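Side-chain contacts in Ras-associated and pleckstrin homology domains-containing protein 1 (Homo sapiens, PDB 4GN1), which mediates localised membrane signals, is implicated in regulating lamellipodial dynamics and targets EVL and VASP to the leading edge: residues Thr27-Gln30 against Val31-Asn34; Gln243-Met246 against Asn247-Glu250. All blocks are in the same frame, centred on the assembly; numbering follows the deposited sequence.

Contact 1: Thr27-Gln30 against Val31-Asn34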
ATOM      1  N   THR A  27       2.036  16.650   7.371  1.00 16.73           N
ATOM      2  CA  THR A  27       1.768  15.495   6.538  1.00 15.51           C
ATOM      3  C   THR A  27       3.120  14.927   6.060  1.00 15.13           C
ATOM      4  O   THR A  27       4.154  15.608   6.103  1.00 14.91           O
ATOM      5  CB  THR A  27       1.009  15.916   5.275  1.00 15.34           C
ATOM      6  OG1 THR A  27       1.882  16.742   4.521  1.00 15.42           O
ATOM      7  CG2 THR A  27      -0.285  16.706   5.601  1.00 15.29           C
ATOM      8  N   VAL A  28       3.084  13.696   5.549  1.00 15.12           N
ATOM      9  CA  VAL A  28       4.252  13.041   4.941  1.00 14.29           C
ATOM     10  C   VAL A  28       4.788  13.882   3.778  1.00 14.51           C
ATOM     11  O   VAL A  28       6.007  14.029   3.607  1.00 14.62           O
ATOM     12  CB  VAL A  28       3.911  11.581   4.519  1.00 13.59           C
ATOM     13  CG1 VAL A  28       4.970  10.998   3.586  1.00 13.65           C
ATOM     14  CG2 VAL A  28       3.790  10.689   5.748  1.00 13.24           C
ATOM     15  N   ARG A  29       3.862  14.441   3.005  1.00 14.97           N
ATOM     16  CA  ARG A  29       4.174  15.369   1.909  1.00 15.85           C
ATOM     17  C   ARG A  29       5.068  16.485   2.400  1.00 15.98           C
ATOM     18  O   ARG A  29       6.133  16.713   1.843  1.00 17.22           O
ATOM     19  CB  ARG A  29       2.883  15.937   1.278  1.00 16.93           C
ATOM     20  CG  ARG A  29       3.046  17.180   0.395  1.00 18.76           C
ATOM     21  CD  ARG A  29       4.135  17.034  -0.678  1.00 19.95           C
ATOM     22  NE  ARG A  29       4.025  15.774  -1.417  1.00 20.08           N
ATOM     23  CZ  ARG A  29       5.041  15.148  -2.009  1.00 20.72           C
ATOM     24  NH1 ARG A  29       6.258  15.657  -1.962  1.00 21.00           N
ATOM     25  NH2 ARG A  29       4.843  13.992  -2.654  1.00 20.93           N
ATOM     26  N   GLN A  30       4.657  17.168   3.452  1.00 15.61           N
ATOM     27  CA  GLN A  30       5.488  18.222   4.033  1.00 15.97           C
ATOM     28  C   GLN A  30       6.859  17.759   4.511  1.00 15.88           C
ATOM     29  O   GLN A  30       7.831  18.480   4.363  1.00 16.81           O
ATOM     30  CB  GLN A  30       4.756  18.909   5.178  1.00 15.82           C
ATOM     31  CG  GLN A  30       3.714  19.901   4.698  1.00 16.18           C
ATOM     32  CD  GLN A  30       2.815  20.370   5.805  1.00 16.65           C
ATOM     33  OE1 GLN A  30       2.039  19.591   6.388  1.00 16.05           O
ATOM     34  NE2 GLN A  30       2.895  21.656   6.096  1.00 17.46           N
ATOM     35  N   VAL A  31       6.911  16.575   5.108  1.00 14.92           N
ATOM     36  CA  VAL A  31       8.148  15.984   5.582  1.00 14.74           C
ATOM     37  C   VAL A  31       9.043  15.616   4.418  1.00 15.21           C
ATOM     38  O   VAL A  31      10.228  15.915   4.442  1.00 15.98           O
ATOM     39  CB  VAL A  31       7.848  14.742   6.451  1.00 14.05           C
ATOM     40  CG1 VAL A  31       9.077  13.861   6.629  1.00 13.46           C
ATOM     41  CG2 VAL A  31       7.223  15.184   7.780  1.00 13.64           C
ATOM     42  N   LEU A  32       8.476  14.992   3.391  1.00 15.15           N
ATOM     43  CA  LEU A  32       9.225  14.718   2.161  1.00 15.85           C
ATOM     44  C   LEU A  32       9.767  15.976   1.470  1.00 17.04           C
ATOM     45  O   LEU A  32      10.908  15.978   0.978  1.00 17.36           O
ATOM     46  CB  LEU A  32       8.360  13.939   1.174  1.00 15.57           C
ATOM     47  CG  LEU A  32       8.161  12.454   1.496  1.00 14.78           C
ATOM     48  CD1 LEU A  32       7.084  11.895   0.586  1.00 14.45           C
ATOM     49  CD2 LEU A  32       9.440  11.655   1.336  1.00 14.61           C
ATOM     50  N   ASP A  33       8.969  17.044   1.423  1.00 17.43           N
ATOM     51  CA  ASP A  33       9.464  18.293   0.833  1.00 18.57           C
ATOM     52  C   ASP A  33      10.726  18.776   1.545  1.00 19.65           C
ATOM     53  O   ASP A  33      11.683  19.269   0.899  1.00 21.02           O
ATOM     54  CB  ASP A  33       8.382  19.365   0.739  1.00 18.34           C
ATOM     55  CG  ASP A  33       7.310  19.025  -0.290  1.00 18.36           C
ATOM     56  OD1 ASP A  33       7.476  18.138  -1.125  1.00 18.27           O
ATOM     57  OD2 ASP A  33       6.253  19.646  -0.288  1.00 19.47           O
ATOM     58  N   ASN A  34      10.757  18.591   2.862  1.00 19.60           N
ATOM     59  CA  ASN A  34      11.945  18.905   3.647  1.00 20.39           C
ATOM     60  C   ASN A  34      13.095  17.950   3.375  1.00 20.42           C
ATOM     61  O   ASN A  34      14.218  18.387   3.160  1.00 21.87           O
ATOM     62  CB  ASN A  34      11.622  18.972   5.146  1.00 20.70           C
ATOM     63  CG  ASN A  34      10.828  20.205   5.503  1.00 21.76           C
ATOM     64  OD1 ASN A  34      10.774  21.161   4.733  1.00 23.74           O
ATOM     65  ND2 ASN A  34      10.183  20.188   6.657  1.00 21.90           N
TER
HETATM   66  O   HOH W   1       7.680  21.106   4.234  1.00 26.39           O
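Arg29 and Asp33, one helical turn apart, are joined by a salt bridge in which NH1 of Arg29 reaches OD1 of Asp33 at 2.9 Å. The two flat groups are not coplanar: guanidinium and carboxylate planes stand 37° apart. OD1 sits at the guanidinium edge, close to its plane, whereas NH1 comes to the syn side of OD1 from well out of the carboxylate plane. Bends at chi2 and chi3 (51° and 48°) turn the arginine forward along the helix toward Asp33, so that CD also rests against the carboxylate, 3.4 Å from OD2 of Asp33. NH2 of Arg29 is taken by a second salt bridge, to Asp64. With two carboxylates holding different nitrogens, the rotation of the guanidinium is probably well fixed.

These residues form the start of helix 28-39 in the Ras-associating domain, which has the ubiquitin-like fold, and the helix begins with a capping box. Thr27 is the N-cap: its OG1 accepts from Gln30 N at 3.0 Å, and OE1 of Gln30 accepts in return from Thr27 N at 3.1 Å, which satisfies two amides at the helix start. A water donates to Gln30 O at 2.6 Å and, weakly, to Asn34 OD1.

Val28 and Leu32 lie side by side and point the same way, with CG1 of Val28 3.8 Å from CD1 of Leu32, and both rest on Leu49 of strand 47-53. Val31 turns instead to Val22 of strand 17-23, while its CG2 lies 3.5 Å from Thr27 O.

Contact 2: Gln243-Met246 against Asn247-Glu250; sequences QLYM and NYQE
Asn247 packs against Gln243 and Leu244 of the preceding turn of helix 242-251, an alpha-helix that directly follows helix 225-240 near the C-terminal end of the chain. With chi1 at -68°, its CG is anti to the carbonyl carbon and beside the backbone N, which directs the side chain back toward Gln243; CB lies 3.2 Å from Leu244 O. The same side chain touches His65 and Tyr92.

On a different side of the helix, Tyr245 and Gln249 meet through a CH-pi contact. CG of Gln249 stands over one face of the phenol, 4.0 Å from the ring centroid and only 9° off the ring normal. Tyr245 has chi1 at -171°, and the ring stands out from the helix, leaning toward the next turn. Beyond CG the glutamine chain bends, and its amide plane is inclined at 52° to the ring. OE1 of Gln249 lies 2.8 Å from Tyr245 OH. Gln249 N donates to Tyr245 O in a nearly straight bond of 2.9 Å.

Tyr248 stacks on Phe95 of helix 93-96, a residue that Leu244 and Tyr245 touch as well. Between the two tyrosines the contact is slight: CE1 of Tyr245 approaches the edge of the Tyr248 ring, 4.4 Å from CD2.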
ATOM      1  N   GLN A 243      -8.852  11.058  -2.300  1.00 25.46           N
ATOM      2  CA  GLN A 243      -7.682  11.570  -1.608  1.00 24.66           C
ATOM      3  C   GLN A 243      -6.353  11.126  -2.259  1.00 24.55           C
ATOM      4  O   GLN A 243      -5.400  11.916  -2.299  1.00 23.84           O
ATOM      5  CB  GLN A 243      -7.755  11.164  -0.133  1.00 24.69           C
ATOM      6  CG  GLN A 243      -6.574  11.610   0.724  1.00 25.07           C
ATOM      7  CD  GLN A 243      -6.492  13.115   0.886  1.00 24.74           C
ATOM      8  OE1 GLN A 243      -5.721  13.767   0.204  1.00 26.00           O
ATOM      9  NE2 GLN A 243      -7.285  13.662   1.777  1.00 24.29           N
ATOM     10  N   LEU A 244      -6.285   9.885  -2.775  1.00 24.86           N
ATOM     11  CA  LEU A 244      -5.109   9.447  -3.556  1.00 24.94           C
ATOM     12  C   LEU A 244      -4.860  10.389  -4.712  1.00 25.84           C
ATOM     13  O   LEU A 244      -3.730  10.872  -4.880  1.00 26.11           O
ATOM     14  CB  LEU A 244      -5.229   8.025  -4.105  1.00 25.07           C
ATOM     15  CG  LEU A 244      -5.044   6.827  -3.175  1.00 25.13           C
ATOM     16  CD1 LEU A 244      -5.092   5.521  -3.972  1.00 25.73           C
ATOM     17  CD2 LEU A 244      -3.759   6.934  -2.348  1.00 23.72           C
ATOM     18  N   TYR A 245      -5.924  10.673  -5.470  1.00 27.33           N
ATOM     19  CA  TYR A 245      -5.868  11.593  -6.609  1.00 28.87           C
ATOM     20  C   TYR A 245      -5.405  12.975  -6.234  1.00 28.09           C
ATOM     21  O   TYR A 245      -4.580  13.563  -6.926  1.00 27.82           O
ATOM     22  CB  TYR A 245      -7.221  11.691  -7.327  1.00 32.46           C
ATOM     23  CG  TYR A 245      -7.199  12.454  -8.660  1.00 35.58           C
ATOM     24  CD1 TYR A 245      -6.228  12.189  -9.639  1.00 35.92           C
ATOM     25  CD2 TYR A 245      -8.177  13.414  -8.956  1.00 38.52           C
ATOM     26  CE1 TYR A 245      -6.219  12.869 -10.858  1.00 38.35           C
ATOM     27  CE2 TYR A 245      -8.186  14.087 -10.176  1.00 40.88           C
ATOM     28  CZ  TYR A 245      -7.207  13.812 -11.123  1.00 41.22           C
ATOM     29  OH  TYR A 245      -7.207  14.494 -12.329  1.00 45.08           O
ATOM     30  N   MET A 246      -5.936  13.497  -5.138  1.00 28.15           N
ATOM     31  CA  MET A 246      -5.475  14.773  -4.623  1.00 29.04           C
ATOM     32  C   MET A 246      -3.993  14.741  -4.243  1.00 28.30           C
ATOM     33  O   MET A 246      -3.284  15.746  -4.434  1.00 29.45           O
ATOM     34  CB  MET A 246      -6.326  15.202  -3.440  1.00 30.12           C
ATOM     35  CG  MET A 246      -7.813  15.298  -3.778  1.00 32.78           C
ATOM     36  SD  MET A 246      -8.777  15.803  -2.342  1.00 34.98           S
ATOM     37  CE  MET A 246      -8.007  17.387  -1.943  1.00 34.26           C
ATOM     38  N   ASN A 247      -3.516  13.608  -3.726  1.00 25.98           N
ATOM     39  CA  ASN A 247      -2.094  13.498  -3.400  1.00 26.02           C
ATOM     40  C   ASN A 247      -1.251  13.621  -4.643  1.00 27.98           C
ATOM     41  O   ASN A 247      -0.256  14.354  -4.664  1.00 27.94           O
ATOM     42  CB  ASN A 247      -1.770  12.194  -2.681  1.00 22.99           C
ATOM     43  CG  ASN A 247      -2.368  12.136  -1.296  1.00 21.34           C
ATOM     44  OD1 ASN A 247      -2.899  13.123  -0.788  1.00 21.27           O
ATOM     45  ND2 ASN A 247      -2.286  10.977  -0.674  1.00 20.42           N
ATOM     46  N   TYR A 248      -1.676  12.908  -5.685  1.00 30.42           N
ATOM     47  CA  TYR A 248      -0.965  12.888  -6.962  1.00 32.26           C
ATOM     48  C   TYR A 248      -0.927  14.292  -7.588  1.00 34.30           C
ATOM     49  O   TYR A 248       0.146  14.795  -7.915  1.00 33.99           O
ATOM     50  CB  TYR A 248      -1.587  11.831  -7.889  1.00 33.31           C
ATOM     51  CG  TYR A 248      -1.047  11.831  -9.305  1.00 34.95           C
ATOM     52  CD1 TYR A 248       0.242  11.395  -9.582  1.00 34.34           C
ATOM     53  CD2 TYR A 248      -1.839  12.269 -10.373  1.00 38.43           C
ATOM     54  CE1 TYR A 248       0.739  11.403 -10.871  1.00 36.30           C
ATOM     55  CE2 TYR A 248      -1.353  12.282 -11.676  1.00 38.94           C
ATOM     56  CZ  TYR A 248      -0.063  11.854 -11.909  1.00 38.97           C
ATOM     57  OH  TYR A 248       0.427  11.868 -13.178  1.00 41.42           O
ATOM     58  N   GLN A 249      -2.095  14.928  -7.703  1.00 37.94           N
ATOM     59  CA  GLN A 249      -2.211  16.287  -8.239  1.00 42.14           C
ATOM     60  C   GLN A 249      -1.265  17.236  -7.502  1.00 43.23           C
ATOM     61  O   GLN A 249      -0.570  18.030  -8.130  1.00 45.71           O
ATOM     62  CB  GLN A 249      -3.650  16.812  -8.124  1.00 44.93           C
ATOM     63  CG  GLN A 249      -4.713  16.089  -8.938  1.00 47.50           C
ATOM     64  CD  GLN A 249      -4.974  16.707 -10.307  1.00 52.96           C
ATOM     65  OE1 GLN A 249      -5.022  15.997 -11.314  1.00 55.47           O
ATOM     66  NE2 GLN A 249      -5.158  18.026 -10.353  1.00 53.63           N
ATOM     67  N   GLU A 250      -1.238  17.140  -6.172  1.00 43.39           N
ATOM     68  CA  GLU A 250      -0.377  17.969  -5.338  1.00 42.93           C
ATOM     69  C   GLU A 250       1.103  17.629  -5.501  1.00 42.85           C
ATOM     70  O   GLU A 250       1.949  18.511  -5.474  1.00 44.96           O
ATOM     71  CB  GLU A 250      -0.792  17.836  -3.878  1.00 43.78           C
ATOM     72  CG  GLU A 250      -0.150  18.844  -2.931  1.00 46.75           C
ATOM     73  CD  GLU A 250      -0.733  18.789  -1.523  1.00 49.17           C
ATOM     74  OE1 GLU A 250      -0.019  19.137  -0.562  1.00 50.90           O
ATOM     75  OE2 GLU A 250      -1.914  18.404  -1.366  1.00 51.81           O
TER

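From the N terminus, the chain runs through strands 5-11 and 17-23 before contact 1 opens helix 28-39, which lies against strands 17-23 and 47-53 of the Ras-associating domain. Contact 2 comes much later, on helix 242-251, after the strands of the PH domain and helix 225-240. Each contact spans consecutive turns of one helix and closes no long loop; the two follow in series, neither nested nor crossed. Their centres are 14 Å apart, yet they touch where CG of Arg29 packs 3.8 Å from OE1 of Glu250. This meeting, with Leu244 on Glu63 and Asn247 on His65, returns the chain's end to the Ras-associating domain; helix 93-96 packs beside helix 242-251.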